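Local structure of nitrilotriacetate monooxygenase component B (Bacillus cereus ATCC 14579, 3BPK) at residues B[20-23]-B[27-30]; B[36-41]-B[78-83]; B[41-46]-B[71-76]; B[143-148]-B[154-159]. The protein probably acts as an FMN-dependent oxidoreductase of the flavin reductase-like family, the presumed component B of a two-component nitrilotriacetate monooxygenase. All blocks are in the same frame, centred on the assembly; numbering follows the deposited sequence. Where two conformers were deposited one is given.

Contact 1 (B[20-23]-B[27-30])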
loop_
_atom_site.group_PDB
_atom_site.type_symbol
_atom_site.label_atom_id
_atom_site.label_comp_id
_atom_site.label_asym_id
_atom_site.label_seq_id
_atom_site.Cartn_x
_atom_site.Cartn_y
_atom_site.Cartn_z
ATOM N N LEU B 20 -9.343 10.413 -8.346
ATOM C CA LEU B 20 -9.993 10.198 -7.074
ATOM C C LEU B 20 -9.227 9.198 -6.200
ATOM O O LEU B 20 -9.055 9.435 -4.995
ATOM C CB LEU B 20 -11.443 9.760 -7.287
ATOM C CG LEU B 20 -12.375 10.060 -6.137
ATOM C CD1 LEU B 20 -12.181 11.450 -5.542
ATOM C CD2 LEU B 20 -13.809 9.889 -6.646
ATOM N N LEU B 21 -8.746 8.105 -6.797
ATOM C CA LEU B 21 -8.018 7.119 -5.987
ATOM C C LEU B 21 -6.719 7.712 -5.469
ATOM O O LEU B 21 -6.409 7.577 -4.262
ATOM C CB LEU B 21 -7.668 5.891 -6.814
ATOM C CG LEU B 21 -8.843 4.984 -7.106
ATOM C CD1 LEU B 21 -8.505 3.997 -8.255
ATOM C CD2 LEU B 21 -9.295 4.252 -5.854
ATOM N N THR B 22 -5.952 8.360 -6.375
ATOM C CA THR B 22 -4.637 8.862 -5.963
ATOM C C THR B 22 -4.734 10.076 -5.035
ATOM O O THR B 22 -3.755 10.416 -4.355
ATOM C CB THR B 22 -3.732 9.186 -7.172
ATOM O OG1 THR B 22 -4.386 10.142 -8.025
ATOM C CG2 THR B 22 -3.403 7.900 -7.995
ATOM N N GLY B 23 -5.888 10.777 -5.039
ATOM C CA GLY B 23 -6.081 11.882 -4.100
ATOM C C GLY B 23 -6.649 11.478 -2.766
ATOM O O GLY B 23 -6.554 12.253 -1.800
ATOM N N PRO B 27 -1.255 9.309 2.629
ATOM C CA PRO B 27 -0.061 9.356 1.763
ATOM C C PRO B 27 0.319 7.928 1.397
ATOM O O PRO B 27 -0.049 6.983 2.117
ATOM C CB PRO B 27 1.007 9.959 2.698
ATOM C CG PRO B 27 0.614 9.420 4.039
ATOM C CD PRO B 27 -0.902 9.421 4.061
ATOM N N ARG B 28 1.015 7.748 0.275
ATOM C CA ARG B 28 1.437 6.385 -0.124
ATOM C C ARG B 28 2.974 6.245 -0.055
ATOM O O ARG B 28 3.691 7.102 -0.556
ATOM C CB ARG B 28 1.011 6.060 -1.564
ATOM C CG ARG B 28 -0.521 6.056 -1.686
ATOM C CD ARG B 28 -0.974 5.671 -3.096
ATOM N NE ARG B 28 -0.469 6.516 -4.175
ATOM C CZ ARG B 28 -0.930 7.759 -4.432
ATOM N NH1 ARG B 28 -1.904 8.291 -3.695
ATOM N NH2 ARG B 28 -0.440 8.467 -5.449
ATOM N N PRO B 29 3.461 5.160 0.533
ATOM C CA PRO B 29 4.915 4.967 0.563
ATOM C C PRO B 29 5.393 4.636 -0.846
ATOM O O PRO B 29 4.641 4.036 -1.628
ATOM C CB PRO B 29 5.101 3.775 1.507
ATOM C CG PRO B 29 3.819 3.008 1.406
ATOM C CD PRO B 29 2.722 4.056 1.185
ATOM N N VAL B 30 6.651 4.953 -1.144
ATOM C CA VAL B 30 7.137 4.814 -2.526
ATOM C C VAL B 30 8.263 3.787 -2.590
ATOM O O VAL B 30 9.329 3.982 -1.953
ATOM C CB VAL B 30 7.643 6.210 -3.082
ATOM C CG1 VAL B 30 8.165 6.117 -4.514
ATOM C CG2 VAL B 30 6.493 7.250 -3.045
#
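R28 reaches from the first residues of strand 28-36 to the last turn of helix 14-24, where its guanidinium meets T22 both through a hydrogen bond and through van der Waals contact. The polar part is a bond from NH1 of R28 to the backbone O of T22, 2.9 Å long, with an N-H...O angle of 149°. It is somewhat bent: the donor lies 24° off the carbonyl plane of T22, and the oxygen is likewise displaced from the plane of the guanidinium.

The apolar part comes from the T22 side chain, whose methyl CG2 lies over one face of the guanidinium, 3.9 Å from NH2 of R28. CB of T22 is about as close to the same nitrogen, at 3.8 Å. The T22 hydroxyl sits between the backbone N and the carbonyl carbon and bonds back to the O of Y18 one helical turn earlier, while CG2 is left to meet the arginine.

The contact illustrates how a buried arginine can join a helix to the sheet that follows it. Here the connection is short, and the peptide bond before P27 is cis. A kink at chi3 (-58°) in an otherwise extended start to the R28 side chain turns the guanidinium toward the helix end.

Further hydrogen bonds hold the charged group: NH1 also donates to the O of I25, NE pairs with OG of S48, and NH2 with the O of L188. R28 also packs on N51 of the second subunit, placing this junction at the dimer interface.

Contact 2 (B[36-41]-B[78-83])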
loop_
_atom_site.group_PDB
_atom_site.type_symbol
_atom_site.label_atom_id
_atom_site.label_comp_id
_atom_site.label_asym_id
_atom_site.label_seq_id
_atom_site.Cartn_x
_atom_site.Cartn_y
_atom_site.Cartn_z
ATOM N N VAL B 36 16.546 -6.391 -13.533
ATOM C CA VAL B 36 17.557 -6.538 -14.607
ATOM C C VAL B 36 16.921 -7.177 -15.836
ATOM O O VAL B 36 16.138 -8.129 -15.696
ATOM C CB VAL B 36 18.773 -7.376 -14.106
ATOM C CG1 VAL B 36 19.776 -7.602 -15.253
ATOM C CG2 VAL B 36 19.487 -6.622 -12.954
ATOM N N THR B 37 17.253 -6.640 -17.026
ATOM C CA THR B 37 16.713 -7.189 -18.287
ATOM C C THR B 37 17.457 -8.463 -18.702
ATOM O O THR B 37 18.526 -8.770 -18.152
ATOM C CB THR B 37 16.826 -6.180 -19.452
ATOM O OG1 THR B 37 18.213 -6.044 -19.843
ATOM C CG2 THR B 37 16.250 -4.800 -19.099
ATOM N N LYS B 38 16.910 -9.193 -19.696
ATOM C CA LYS B 38 17.606 -10.370 -20.217
ATOM C C LYS B 38 18.957 -9.978 -20.836
ATOM O O LYS B 38 19.870 -10.822 -20.938
ATOM C CB LYS B 38 16.763 -11.117 -21.254
ATOM C CG LYS B 38 15.617 -11.938 -20.680
ATOM C CD LYS B 38 15.103 -12.970 -21.692
ATOM C CE LYS B 38 14.708 -12.347 -23.040
ATOM N NZ LYS B 38 14.151 -10.944 -22.962
ATOM N N GLU B 39 19.096 -8.712 -21.228
ATOM C CA GLU B 39 20.344 -8.228 -21.866
ATOM C C GLU B 39 21.368 -7.732 -20.841
ATOM O O GLU B 39 22.499 -7.386 -21.204
ATOM C CB GLU B 39 20.032 -7.104 -22.850
ATOM C CG GLU B 39 19.231 -7.564 -24.064
ATOM C CD GLU B 39 17.789 -7.949 -23.746
ATOM O OE1 GLU B 39 17.134 -7.310 -22.890
ATOM O OE2 GLU B 39 17.315 -8.919 -24.368
ATOM N N GLY B 40 20.970 -7.719 -19.566
ATOM C CA GLY B 40 21.882 -7.379 -18.459
ATOM C C GLY B 40 21.800 -5.965 -17.930
ATOM O O GLY B 40 22.630 -5.566 -17.101
ATOM N N VAL B 41 20.794 -5.208 -18.383
ATOM C CA VAL B 41 20.714 -3.786 -18.058
ATOM C C VAL B 41 19.938 -3.583 -16.750
ATOM O O VAL B 41 18.924 -4.259 -16.526
ATOM C CB VAL B 41 20.089 -2.999 -19.198
ATOM C CG1 VAL B 41 19.819 -1.557 -18.775
ATOM C CG2 VAL B 41 21.009 -3.086 -20.464
ATOM N N ALA B 78 11.173 -8.751 -13.343
ATOM C CA ALA B 78 10.952 -9.468 -12.088
ATOM C C ALA B 78 10.512 -10.903 -12.359
ATOM O O ALA B 78 10.929 -11.823 -11.667
ATOM C CB ALA B 78 9.922 -8.752 -11.225
ATOM N N ILE B 79 9.661 -11.090 -13.370
ATOM C CA ILE B 79 9.190 -12.431 -13.667
ATOM C C ILE B 79 10.308 -13.281 -14.287
ATOM O O ILE B 79 10.487 -14.471 -13.923
ATOM C CB ILE B 79 7.969 -12.356 -14.614
ATOM C CG1 ILE B 79 6.781 -11.757 -13.856
ATOM C CG2 ILE B 79 7.664 -13.758 -15.194
ATOM C CD1 ILE B 79 5.614 -11.346 -14.770
ATOM N N GLU B 80 11.058 -12.672 -15.218
ATOM C CA GLU B 80 12.130 -13.385 -15.909
ATOM C C GLU B 80 13.217 -13.857 -14.953
ATOM O O GLU B 80 13.603 -15.041 -14.986
ATOM C CB GLU B 80 12.711 -12.497 -17.012
ATOM C CG GLU B 80 13.857 -13.125 -17.848
ATOM C CD GLU B 80 13.572 -14.530 -18.396
ATOM O OE1 GLU B 80 12.400 -14.852 -18.745
ATOM O OE2 GLU B 80 14.548 -15.315 -18.490
ATOM N N LYS B 81 13.711 -12.948 -14.096
ATOM C CA LYS B 81 14.757 -13.291 -13.092
ATOM C C LYS B 81 14.213 -13.944 -11.820
ATOM O O LYS B 81 14.966 -14.620 -11.102
ATOM C CB LYS B 81 15.576 -12.080 -12.646
ATOM C CG LYS B 81 16.369 -11.325 -13.715
ATOM C CD LYS B 81 17.502 -12.108 -14.249
ATOM C CE LYS B 81 18.532 -11.192 -14.888
ATOM N NZ LYS B 81 19.532 -12.073 -15.600
ATOM N N GLY B 82 12.934 -13.716 -11.521
ATOM C CA GLY B 82 12.348 -14.120 -10.244
ATOM C C GLY B 82 12.890 -13.337 -9.050
ATOM O O GLY B 82 12.788 -13.787 -7.895
ATOM N N GLU B 83 13.453 -12.158 -9.318
ATOM C CA GLU B 83 14.230 -11.391 -8.309
ATOM C C GLU B 83 14.092 -9.915 -8.604
ATOM O O GLU B 83 13.984 -9.515 -9.772
ATOM C CB GLU B 83 15.746 -11.735 -8.428
ATOM C CG GLU B 83 16.065 -13.202 -8.122
ATOM C CD GLU B 83 17.527 -13.526 -8.354
ATOM O OE1 GLU B 83 18.204 -12.709 -9.001
ATOM O OE2 GLU B 83 17.959 -14.598 -7.881
HETATM O O HOH W 1 14.897 -8.530 -12.277
HETATM O O HOH W 2 20.686 -10.654 -17.473
#
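K81, the last residue of helix 73-81, lays its aliphatic chain against V36 at the end of strand 28-36. The apolar contact is made by CE of K81, 3.8 Å from CG1 of V36. Nearer the backbone, CG of the lysine is in van der Waals contact with a polar atom, the O of V36. A bend at chi2 (-69°) turns the rest of the K81 chain over the valine, which it crosses at a slant.

Farther out, K38 and E80 meet through their stems. In the conformers given, CG of K38 is 3.5 Å from CG of E80, and the two chains run roughly at right angles. Their opposite charges appear to stay apart, with NZ of K38 6.0 Å from OE1 of E80 in that pair.

Polar links across the contact pass through water. One water accepts from NZ of K81 at 2.6 Å and donates to the O of T37 at 2.9 Å. A second accepts from the backbone N of V36 and donates to the O of E83.

On the strand side, a type I turn from T37 to G40 forms the hairpin between strands 28-36 and 42-54. OG1 of T37 braces it by accepting from the N of V41 at 3.1 Å, and also pairs with OD1 of N107.

Hydrocarbon contact thus covers the inner valine, whereas the ammonium of K81 joins the turn through hydration.

Contact 3 (B[41-46]-B[71-76])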
loop_
_atom_site.group_PDB
_atom_site.type_symbol
_atom_site.label_atom_id
_atom_site.label_comp_id
_atom_site.label_asym_id
_atom_site.label_seq_id
_atom_site.Cartn_x
_atom_site.Cartn_y
_atom_site.Cartn_z
ATOM N N VAL B 41 20.794 -5.208 -18.383
ATOM C CA VAL B 41 20.714 -3.786 -18.058
ATOM C C VAL B 41 19.938 -3.583 -16.750
ATOM O O VAL B 41 18.924 -4.259 -16.526
ATOM C CB VAL B 41 20.089 -2.999 -19.198
ATOM C CG1 VAL B 41 19.819 -1.557 -18.775
ATOM C CG2 VAL B 41 21.009 -3.086 -20.464
ATOM N N LEU B 42 20.446 -2.701 -15.884
ATOM C CA LEU B 42 19.811 -2.452 -14.584
ATOM C C LEU B 42 18.753 -1.344 -14.703
ATOM O O LEU B 42 19.086 -0.180 -14.893
ATOM C CB LEU B 42 20.869 -2.058 -13.549
ATOM C CG LEU B 42 20.383 -1.839 -12.118
ATOM C CD1 LEU B 42 19.767 -3.127 -11.562
ATOM C CD2 LEU B 42 21.522 -1.341 -11.228
ATOM N N ASN B 43 17.480 -1.719 -14.580
ATOM C CA ASN B 43 16.404 -0.761 -14.602
ATOM C C ASN B 43 16.063 -0.337 -13.178
ATOM O O ASN B 43 16.301 -1.102 -12.207
ATOM C CB ASN B 43 15.145 -1.386 -15.234
ATOM C CG ASN B 43 15.195 -1.445 -16.758
ATOM O OD1 ASN B 43 14.946 -2.488 -17.330
ATOM N ND2 ASN B 43 15.482 -0.297 -17.415
ATOM N N GLY B 44 15.467 0.852 -13.046
ATOM C CA GLY B 44 14.936 1.319 -11.750
ATOM C C GLY B 44 13.783 2.251 -12.010
ATOM O O GLY B 44 13.783 3.030 -12.983
ATOM N N ALA B 45 12.798 2.169 -11.119
ATOM C CA ALA B 45 11.633 3.077 -11.189
ATOM C C ALA B 45 10.902 3.108 -9.866
ATOM O O ALA B 45 10.980 2.153 -9.107
ATOM C CB ALA B 45 10.696 2.642 -12.285
ATOM N N PRO B 46 10.229 4.237 -9.564
ATOM C CA PRO B 46 9.446 4.359 -8.357
ATOM C C PRO B 46 7.998 3.916 -8.578
ATOM O O PRO B 46 7.411 4.188 -9.643
ATOM C CB PRO B 46 9.474 5.882 -8.082
ATOM C CG PRO B 46 9.572 6.483 -9.456
ATOM C CD PRO B 46 10.307 5.512 -10.316
ATOM N N ARG B 71 3.105 -5.920 -20.185
ATOM C CA ARG B 71 3.926 -5.710 -18.966
ATOM C C ARG B 71 5.009 -4.659 -19.160
ATOM O O ARG B 71 5.663 -4.647 -20.201
ATOM C CB ARG B 71 4.587 -7.010 -18.538
ATOM C CG ARG B 71 3.623 -8.091 -18.095
ATOM C CD ARG B 71 4.358 -9.321 -17.635
ATOM N NE ARG B 71 3.470 -10.384 -17.171
ATOM C CZ ARG B 71 2.919 -11.313 -17.962
ATOM N NH1 ARG B 71 3.147 -11.319 -19.275
ATOM N NH2 ARG B 71 2.115 -12.235 -17.444
ATOM N N LYS B 72 5.188 -3.798 -18.149
ATOM C CA LYS B 72 6.268 -2.812 -18.080
ATOM C C LYS B 72 7.577 -3.552 -17.803
ATOM O O LYS B 72 7.547 -4.714 -17.361
ATOM C CB LYS B 72 5.982 -1.780 -16.977
ATOM C CG LYS B 72 5.326 -0.507 -17.520
ATOM C CD LYS B 72 4.735 0.400 -16.450
ATOM C CE LYS B 72 3.851 1.470 -17.116
ATOM N NZ LYS B 72 3.658 2.699 -16.299
ATOM N N ASP B 73 8.714 -2.893 -18.052
ATOM C CA ASP B 73 10.032 -3.478 -17.840
ATOM C C ASP B 73 10.164 -4.103 -16.444
ATOM O O ASP B 73 10.656 -5.228 -16.281
ATOM C CB ASP B 73 11.109 -2.398 -17.997
ATOM C CG ASP B 73 11.392 -2.045 -19.457
ATOM O OD1 ASP B 73 10.961 -2.785 -20.357
ATOM O OD2 ASP B 73 12.059 -1.023 -19.691
ATOM N N THR B 74 9.728 -3.357 -15.431
ATOM C CA THR B 74 9.938 -3.850 -14.054
ATOM C C THR B 74 9.274 -5.218 -13.856
ATOM O O THR B 74 9.879 -6.129 -13.272
ATOM C CB THR B 74 9.436 -2.831 -13.002
ATOM O OG1 THR B 74 10.211 -1.627 -13.110
ATOM C CG2 THR B 74 9.493 -3.410 -11.579
ATOM N N SER B 75 8.026 -5.381 -14.333
ATOM C CA SER B 75 7.331 -6.669 -14.186
ATOM C C SER B 75 7.937 -7.775 -15.020
ATOM O O SER B 75 8.105 -8.921 -14.550
ATOM C CB SER B 75 5.857 -6.511 -14.551
ATOM O OG SER B 75 5.319 -5.576 -13.668
ATOM N N ARG B 76 8.240 -7.449 -16.284
ATOM C CA ARG B 76 8.925 -8.414 -17.159
ATOM C C ARG B 76 10.216 -8.913 -16.530
ATOM O O ARG B 76 10.502 -10.117 -16.515
ATOM C CB ARG B 76 9.304 -7.804 -18.513
ATOM C CG ARG B 76 8.192 -7.679 -19.488
ATOM C CD ARG B 76 8.748 -7.749 -20.912
ATOM N NE ARG B 76 9.721 -6.693 -21.231
ATOM C CZ ARG B 76 9.407 -5.506 -21.756
ATOM N NH1 ARG B 76 10.360 -4.612 -22.029
ATOM N NH2 ARG B 76 8.133 -5.202 -21.997
HETATM O O HOH W 3 14.373 -2.068 -19.991
#
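D73, in the first turn of helix 73-81, sets its carboxylate over the face of the N43 amide on strand 42-54, offset along it, with the two planes only 19° apart. The closest approach is from OD1 of N43 to CB of D73, 3.9 Å. Both side chains place CG anti to their own carbonyl carbon, with chi1 of -78° in N43 and -77° in D73, and they cross at about a right angle.

A water joins the two acceptors: it donates to OD1 of N43 at 2.8 Å and, more weakly, to OD2 of D73. In the conformers given, the other carboxylate oxygen, OD1 of D73, is paired with NH1 of R76, at a distance short enough to be read with caution. Nearer the middle of the strand, CB of A45 faces OG1 of T74 at 4.4 Å, a loose contact; that hydroxyl bonds to OH of Y47.

Helix 73-81 packs here against a strand of the antiparallel sheet. N43 is held from both ends of its amide, ND2 by OE1 of E110 and OD1 by ND2 of N77. Where its conformer is populated, R76 may help to stabilise the aspartate's negative charge, and the water's two protons would ease the repulsion between two neighbouring oxygen acceptors.

Contact 4 (B[143-148]-B[154-159])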
loop_
_atom_site.group_PDB
_atom_site.type_symbol
_atom_site.label_atom_id
_atom_site.label_comp_id
_atom_site.label_asym_id
_atom_site.label_seq_id
_atom_site.Cartn_x
_atom_site.Cartn_y
_atom_site.Cartn_z
ATOM N N ALA B 143 3.186 -13.101 -9.424
ATOM C CA ALA B 143 2.780 -11.887 -10.119
ATOM C C ALA B 143 1.311 -12.133 -10.470
ATOM O O ALA B 143 0.983 -13.173 -11.029
ATOM C CB ALA B 143 3.630 -11.649 -11.367
ATOM N N ILE B 144 0.441 -11.199 -10.097
ATOM C CA ILE B 144 -0.999 -11.377 -10.249
ATOM C C ILE B 144 -1.538 -10.341 -11.265
ATOM O O ILE B 144 -1.609 -9.158 -10.957
ATOM C CB ILE B 144 -1.759 -11.211 -8.881
ATOM C CG1 ILE B 144 -1.064 -12.020 -7.755
ATOM C CG2 ILE B 144 -3.230 -11.651 -9.079
ATOM C CD1 ILE B 144 -1.484 -11.587 -6.347
ATOM N N PRO B 145 -1.903 -10.778 -12.489
ATOM C CA PRO B 145 -2.438 -9.800 -13.440
ATOM C C PRO B 145 -3.820 -9.398 -12.933
ATOM O O PRO B 145 -4.611 -10.282 -12.520
ATOM C CB PRO B 145 -2.550 -10.599 -14.771
ATOM C CG PRO B 145 -1.665 -11.778 -14.563
ATOM C CD PRO B 145 -1.733 -12.112 -13.092
ATOM N N LEU B 146 -4.118 -8.104 -12.960
ATOM C CA LEU B 146 -5.422 -7.609 -12.422
ATOM C C LEU B 146 -5.983 -6.462 -13.240
ATOM O O LEU B 146 -5.254 -5.753 -13.927
ATOM C CB LEU B 146 -5.296 -7.165 -10.954
ATOM C CG LEU B 146 -5.030 -8.249 -9.886
ATOM C CD1 LEU B 146 -4.697 -7.604 -8.545
ATOM C CD2 LEU B 146 -6.244 -9.185 -9.731
ATOM N N GLY B 147 -7.312 -6.294 -13.167
ATOM C CA GLY B 147 -7.965 -5.150 -13.785
ATOM C C GLY B 147 -7.995 -5.232 -15.317
ATOM O O GLY B 147 -7.681 -6.286 -15.901
ATOM N N GLY B 148 -8.351 -4.120 -15.956
ATOM C CA GLY B 148 -8.403 -4.040 -17.419
ATOM C C GLY B 148 -9.480 -4.971 -17.946
ATOM O O GLY B 148 -10.559 -5.064 -17.364
ATOM N N ALA B 154 -4.804 -4.495 -16.539
ATOM C CA ALA B 154 -4.381 -3.121 -16.310
ATOM C C ALA B 154 -3.032 -3.101 -15.590
ATOM O O ALA B 154 -2.319 -2.093 -15.629
ATOM C CB ALA B 154 -5.389 -2.395 -15.440
ATOM N N CYS B 155 -2.740 -4.165 -14.836
ATOM C CA CYS B 155 -1.530 -4.139 -13.982
ATOM C C CYS B 155 -1.108 -5.531 -13.595
ATOM O O CYS B 155 -1.818 -6.495 -13.858
ATOM C CB CYS B 155 -1.808 -3.335 -12.699
ATOM S SG CYS B 155 -2.926 -4.186 -11.550
ATOM N N ASP B 156 0.072 -5.648 -12.972
ATOM C CA ASP B 156 0.507 -6.889 -12.351
ATOM C C ASP B 156 0.866 -6.535 -10.939
ATOM O O ASP B 156 1.710 -5.647 -10.707
ATOM C CB ASP B 156 1.732 -7.464 -13.065
ATOM C CG ASP B 156 1.394 -7.861 -14.492
ATOM O OD1 ASP B 156 0.846 -8.971 -14.645
ATOM O OD2 ASP B 156 1.576 -6.999 -15.389
ATOM N N LEU B 157 0.220 -7.234 -10.014
ATOM C CA LEU B 157 0.526 -7.033 -8.598
ATOM C C LEU B 157 1.637 -8.015 -8.250
ATOM O O LEU B 157 1.424 -9.239 -8.285
ATOM C CB LEU B 157 -0.729 -7.282 -7.767
ATOM C CG LEU B 157 -0.607 -7.003 -6.279
ATOM C CD1 LEU B 157 -0.230 -5.588 -5.985
ATOM C CD2 LEU B 157 -1.954 -7.329 -5.599
ATOM N N LEU B 158 2.823 -7.480 -7.946
ATOM C CA LEU B 158 3.999 -8.323 -7.665
ATOM C C LEU B 158 4.036 -8.565 -6.178
ATOM O O LEU B 158 4.055 -7.609 -5.401
ATOM C CB LEU B 158 5.286 -7.619 -8.086
ATOM C CG LEU B 158 5.300 -7.196 -9.583
ATOM C CD1 LEU B 158 6.669 -6.529 -9.872
ATOM C CD2 LEU B 158 4.999 -8.357 -10.582
ATOM N N ILE B 159 4.066 -9.841 -5.791
ATOM C CA ILE B 159 4.232 -10.204 -4.383
ATOM C C ILE B 159 5.679 -10.658 -4.198
ATOM O O ILE B 159 6.110 -11.638 -4.826
ATOM C CB ILE B 159 3.272 -11.362 -3.965
ATOM C CG1 ILE B 159 1.797 -11.012 -4.293
ATOM C CG2 ILE B 159 3.438 -11.674 -2.483
ATOM C CD1 ILE B 159 1.310 -9.678 -3.685
#
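L146 and C155 face each other across a beta hairpin, with their side chains on the sheet face that also carries I144 and L157. CB of L146 touches SG of C155 at 3.9 Å. With chi1 at -68°, CG of L146 stands anti to the carbonyl carbon, and the branch then carries CD1 toward the next residue pair, 4.0 Å from CD2 of L157 and almost as near its CB. On the same face, CD1 of I144 reaches CG1 of I159.

The strands 134-146 and 155-168 run antiparallel, their short segments at 155°. I144 and L157 exchange two backbone hydrogen bonds of 2.8 Å. At the turn end the register slips into a classic beta bulge: A154 and C155 both face L146, whose O accepts from both backbone nitrogens. G147 and G148 both have positive phi where the chain leaves the bulge.

On the reverse face CB of A143 meets CD2 of L158 at 3.7 Å. The P145 ring crosses D156 at a slant, CG of P145 lying 3.8 Å from OD1 of D156. The aspartate's OD2 forms a salt bridge with R66. In the second subunit V53 packs on L146 and C155, while I144 meets its own counterpart.

Contacts 1 to 4 all border the same antiparallel sheet, but their chemistry differs with their place in the fold. Contact 1 is fully buried, and a charged group there is met by direct hydrogen bonds. Contact 2 lies about 28 Å from it, centre to centre, and is partly open, and its polar links run through water. Contacts 2 and 3 share V41 and helix 73-81, their centres 8 Å apart, and contact 3 likewise relies on a water. Contact 4, also partly buried, differs in being strand on strand, with backbone bonds and apolar faces; it meets the same helix through A143 against I79. Contacts 1 and 4 touch the second subunit, whereas contacts 2 and 3 do not.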